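Heme-binding protein A / AI-2 binding protein A (Helicobacter pylori SS1, PDB 6OFQ) probably serves as the periplasmic substrate-binding protein of an ABC transporter, capturing peptides such as STSA for import. Local coordinates at residues 311-324 / 492-504. Sequence-based numbering, arbitrary orientation.
Sequences RLAINHAINVDDYI and HKDAPYVPLAYPY
R311 reaches from helix 308-317 to the end of helix 477-494. Its CB lies 3.3 Å from A495 O; CG passes the same oxygen, and CD comes to 3.2 Å from it. At the bend in the chain (chi3 -59°) the guanidinium turns its edge to the helix end, where NE and NH2 both grip D494 O, the latter bond nearly straight at 2.8 Å. NE also makes a weak bond to A495 O. Arginine suits this place because its planar donors can serve carbonyls left over where a helix stops; NH1 hydrogen-bonds to F305 O. A495, just past the helix and with positive phi, fits its small CB under L312 CD2.

One turn on, N315 ties helix to strand: its amide offers two N-H groups to two carbonyls, Y497 O (2.9 Å from ND2) and R311 O, both close to the amide plane, which fixes its rotation. Beyond it mostly apolar side chains meet, branched aliphatics suiting the buried face. V498 sets CG2 against I314 CG2 at 3.6 Å. L500 packs against I318, V320 and Y323, CD1 touching CZ and OH of the tyrosine, CD2 over its ring face near the rim; V320 CG1 abuts L500 O. L500 and A501 form a classic beta bulge opposite S294. Helix segments 311-317 and 320-324 run at 20° and 39° to strand segment 497-503, the alpha/beta layering of a periplasmic binding protein lobe.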
# COMPACT_ATOMS: atom_id res chain seq x y z
N ARG A 311 18.64 -14.09 13.96
CA ARG A 311 17.60 -14.02 12.94
C ARG A 311 17.26 -15.36 12.35
O ARG A 311 16.09 -15.72 12.12
CB ARG A 311 17.87 -12.92 11.93
CG ARG A 311 18.06 -11.54 12.48
CD ARG A 311 18.05 -10.46 11.42
NE ARG A 311 19.07 -10.60 10.39
CZ ARG A 311 20.18 -9.88 10.34
NH1 ARG A 311 20.59 -9.09 11.30
NH2 ARG A 311 20.96 -10.09 9.30
N LEU A 312 18.32 -16.06 11.96
CA LEU A 312 18.15 -17.37 11.40
C LEU A 312 17.48 -18.32 12.39
O LEU A 312 16.61 -19.09 12.01
CB LEU A 312 19.47 -17.93 10.87
CG LEU A 312 20.04 -17.22 9.65
CD1 LEU A 312 21.48 -17.61 9.45
CD2 LEU A 312 19.26 -17.59 8.41
N ALA A 313 17.87 -18.24 13.66
CA ALA A 313 17.24 -19.13 14.64
C ALA A 313 15.74 -18.92 14.69
O ALA A 313 14.94 -19.85 14.67
CB ALA A 313 17.89 -18.83 15.98
N ILE A 314 15.36 -17.65 14.71
CA ILE A 314 13.94 -17.24 14.76
C ILE A 314 13.24 -17.74 13.49
O ILE A 314 12.15 -18.33 13.61
CB ILE A 314 13.81 -15.72 14.90
CG1 ILE A 314 14.26 -15.27 16.30
CG2 ILE A 314 12.37 -15.23 14.63
CD1 ILE A 314 14.38 -13.78 16.54
N ASN A 315 13.88 -17.64 12.32
CA ASN A 315 13.34 -18.18 11.07
C ASN A 315 13.08 -19.67 11.14
O ASN A 315 12.04 -20.12 10.67
CB ASN A 315 14.21 -17.83 9.87
CG ASN A 315 13.93 -16.44 9.25
OD1 ASN A 315 13.38 -16.34 8.12
ND2 ASN A 315 14.45 -15.39 9.83
N HIS A 316 13.98 -20.43 11.75
CA HIS A 316 13.84 -21.88 11.84
C HIS A 316 12.89 -22.31 12.95
O HIS A 316 12.57 -23.50 13.06
CB HIS A 316 15.20 -22.55 12.07
CG HIS A 316 16.14 -22.54 10.90
ND1 HIS A 316 15.89 -23.22 9.74
CD2 HIS A 316 17.26 -21.82 10.68
CE1 HIS A 316 16.85 -22.98 8.86
NE2 HIS A 316 17.69 -22.11 9.40
N ALA A 317 12.49 -21.40 13.83
CA ALA A 317 11.66 -21.73 15.00
C ALA A 317 10.17 -21.47 14.79
O ALA A 317 9.35 -21.90 15.59
CB ALA A 317 12.11 -20.99 16.24
N ILE A 318 9.80 -20.91 13.65
CA ILE A 318 8.38 -20.62 13.36
C ILE A 318 7.90 -21.51 12.24
O ILE A 318 8.43 -21.51 11.12
CB ILE A 318 8.19 -19.15 12.97
CG1 ILE A 318 8.49 -18.27 14.18
CG2 ILE A 318 6.78 -18.83 12.46
CD1 ILE A 318 8.86 -16.84 13.88
N ASN A 319 6.97 -22.40 12.57
CA ASN A 319 6.44 -23.30 11.56
C ASN A 319 5.40 -22.68 10.66
O ASN A 319 4.25 -22.47 11.04
CB ASN A 319 5.90 -24.56 12.25
CG ASN A 319 5.33 -25.55 11.27
OD1 ASN A 319 5.11 -25.31 10.09
ND2 ASN A 319 5.15 -26.79 11.78
N VAL A 320 5.85 -22.16 9.53
CA VAL A 320 4.96 -21.35 8.68
C VAL A 320 3.83 -22.17 8.09
O VAL A 320 2.72 -21.65 7.93
CB VAL A 320 5.76 -20.55 7.60
CG1 VAL A 320 4.80 -19.92 6.59
CG2 VAL A 320 6.63 -19.51 8.27
N ASP A 321 4.05 -23.44 7.76
CA ASP A 321 2.93 -24.27 7.28
C ASP A 321 1.79 -24.31 8.34
O ASP A 321 0.60 -24.17 8.06
CB ASP A 321 3.34 -25.69 6.92
CG ASP A 321 4.22 -25.77 5.69
OD1 ASP A 321 4.13 -24.95 4.76
OD2 ASP A 321 4.96 -26.77 5.59
N ASP A 322 2.15 -24.46 9.60
CA ASP A 322 1.18 -24.45 10.70
C ASP A 322 0.55 -23.09 10.91
O ASP A 322 -0.65 -22.92 11.14
CB ASP A 322 1.88 -24.93 11.97
CG ASP A 322 0.91 -25.29 13.05
OD1 ASP A 322 0.03 -26.12 12.74
OD2 ASP A 322 1.12 -24.87 14.20
N TYR A 323 1.37 -22.04 10.78
CA TYR A 323 0.86 -20.70 10.86
C TYR A 323 -0.21 -20.43 9.81
O TYR A 323 -1.25 -19.80 10.13
CB TYR A 323 2.04 -19.71 10.75
CG TYR A 323 1.70 -18.24 10.89
CD1 TYR A 323 1.69 -17.64 12.10
CD2 TYR A 323 1.47 -17.44 9.81
CE1 TYR A 323 1.34 -16.31 12.25
CE2 TYR A 323 1.22 -16.10 9.95
CZ TYR A 323 1.15 -15.51 11.17
OH TYR A 323 0.83 -14.18 11.29
N ILE A 324 0.02 -20.81 8.58
CA ILE A 324 -0.95 -20.66 7.54
C ILE A 324 -2.27 -21.40 7.84
O ILE A 324 -3.32 -20.85 7.58
CB ILE A 324 -0.34 -20.93 6.17
CG1 ILE A 324 0.64 -19.75 5.91
CG2 ILE A 324 -1.37 -21.20 5.07
CD1 ILE A 324 1.48 -20.04 4.69
N HIS A 492 17.59 -13.30 1.25
CA HIS A 492 17.40 -14.61 1.86
C HIS A 492 18.55 -15.03 2.78
O HIS A 492 18.35 -15.47 3.92
CB HIS A 492 17.15 -15.67 0.82
CG HIS A 492 16.97 -17.04 1.38
ND1 HIS A 492 15.80 -17.49 1.94
CD2 HIS A 492 17.83 -18.07 1.40
CE1 HIS A 492 15.94 -18.77 2.25
NE2 HIS A 492 17.14 -19.16 1.88
N LYS A 493 19.76 -14.88 2.25
CA LYS A 493 20.93 -15.16 3.09
C LYS A 493 21.05 -14.33 4.33
O LYS A 493 21.42 -14.85 5.41
CB LYS A 493 22.20 -15.02 2.21
CG LYS A 493 23.54 -15.04 2.93
CD LYS A 493 24.68 -14.36 2.16
CE LYS A 493 24.59 -12.84 2.01
NZ LYS A 493 25.20 -11.83 2.93
N ASP A 494 20.72 -13.05 4.23
CA ASP A 494 20.81 -12.18 5.38
C ASP A 494 19.64 -12.28 6.39
O ASP A 494 19.79 -11.90 7.55
CB ASP A 494 20.93 -10.69 4.96
CG ASP A 494 22.20 -10.35 4.25
OD1 ASP A 494 23.20 -11.04 4.53
OD2 ASP A 494 22.25 -9.32 3.55
N ALA A 495 18.54 -12.82 5.93
CA ALA A 495 17.37 -13.02 6.79
C ALA A 495 17.01 -11.88 7.71
O ALA A 495 16.89 -12.05 8.94
CB ALA A 495 17.55 -14.33 7.60
N PRO A 496 16.87 -10.66 7.19
CA PRO A 496 16.53 -9.51 8.03
C PRO A 496 15.09 -9.46 8.45
O PRO A 496 14.61 -8.38 8.81
CB PRO A 496 16.88 -8.33 7.14
CG PRO A 496 16.45 -8.85 5.82
CD PRO A 496 16.99 -10.25 5.78
N TYR A 497 14.39 -10.60 8.47
CA TYR A 497 12.96 -10.64 8.68
C TYR A 497 12.53 -12.10 8.79
O TYR A 497 13.36 -12.98 8.59
CB TYR A 497 12.18 -9.98 7.54
CG TYR A 497 12.03 -10.65 6.22
CD1 TYR A 497 13.12 -11.00 5.45
CD2 TYR A 497 10.77 -10.76 5.70
CE1 TYR A 497 12.96 -11.53 4.15
CE2 TYR A 497 10.58 -11.34 4.46
CZ TYR A 497 11.67 -11.60 3.67
OH TYR A 497 11.45 -12.19 2.44
N VAL A 498 11.27 -12.36 9.13
CA VAL A 498 10.73 -13.69 8.98
C VAL A 498 9.60 -13.62 7.93
O VAL A 498 8.51 -13.09 8.22
CB VAL A 498 10.14 -14.25 10.26
CG1 VAL A 498 9.73 -15.67 10.02
CG2 VAL A 498 11.10 -14.17 11.43
N PRO A 499 9.77 -14.17 6.74
CA PRO A 499 8.66 -14.26 5.77
C PRO A 499 7.55 -15.15 6.32
O PRO A 499 7.84 -16.22 6.89
CB PRO A 499 9.28 -14.88 4.53
CG PRO A 499 10.58 -15.40 4.93
CD PRO A 499 11.01 -14.78 6.20
N LEU A 500 6.29 -14.72 6.19
CA LEU A 500 5.20 -15.59 6.70
C LEU A 500 4.34 -16.04 5.51
O LEU A 500 4.38 -17.22 5.10
CB LEU A 500 4.38 -14.83 7.75
CG LEU A 500 5.14 -14.53 9.04
CD1 LEU A 500 4.30 -13.62 9.86
CD2 LEU A 500 5.45 -15.81 9.79
N ALA A 501 3.59 -15.13 4.89
CA ALA A 501 2.61 -15.58 3.89
C ALA A 501 2.40 -14.59 2.77
O ALA A 501 2.59 -13.39 2.91
CB ALA A 501 1.26 -15.77 4.57
N TYR A 502 1.97 -15.11 1.61
CA TYR A 502 1.28 -14.38 0.57
C TYR A 502 -0.21 -14.65 0.81
O TYR A 502 -0.68 -15.68 0.29
CB TYR A 502 1.71 -14.81 -0.83
CG TYR A 502 3.20 -14.76 -1.03
CD1 TYR A 502 3.92 -13.59 -0.79
CD2 TYR A 502 3.89 -15.90 -1.42
CE1 TYR A 502 5.29 -13.61 -0.97
CE2 TYR A 502 5.27 -15.95 -1.57
CZ TYR A 502 5.98 -14.78 -1.31
OH TYR A 502 7.33 -14.85 -1.40
N PRO A 503 -0.94 -13.77 1.50
CA PRO A 503 -2.34 -14.11 1.73
C PRO A 503 -3.13 -14.02 0.44
O PRO A 503 -2.86 -13.15 -0.40
CB PRO A 503 -2.83 -13.03 2.70
CG PRO A 503 -1.58 -12.51 3.33
CD PRO A 503 -0.50 -12.58 2.26
N TYR A 504 -4.08 -14.90 0.28
CA TYR A 504 -5.00 -14.74 -0.83
C TYR A 504 -5.86 -13.49 -0.58
O TYR A 504 -6.06 -13.10 0.59
CB TYR A 504 -5.97 -15.94 -0.84
CG TYR A 504 -5.36 -17.26 -1.13
CD1 TYR A 504 -4.11 -17.43 -1.66
CD2 TYR A 504 -6.12 -18.39 -0.88
CE1 TYR A 504 -3.60 -18.70 -1.91
CE2 TYR A 504 -5.64 -19.66 -1.13
CZ TYR A 504 -4.38 -19.80 -1.59
OH TYR A 504 -3.90 -21.09 -1.84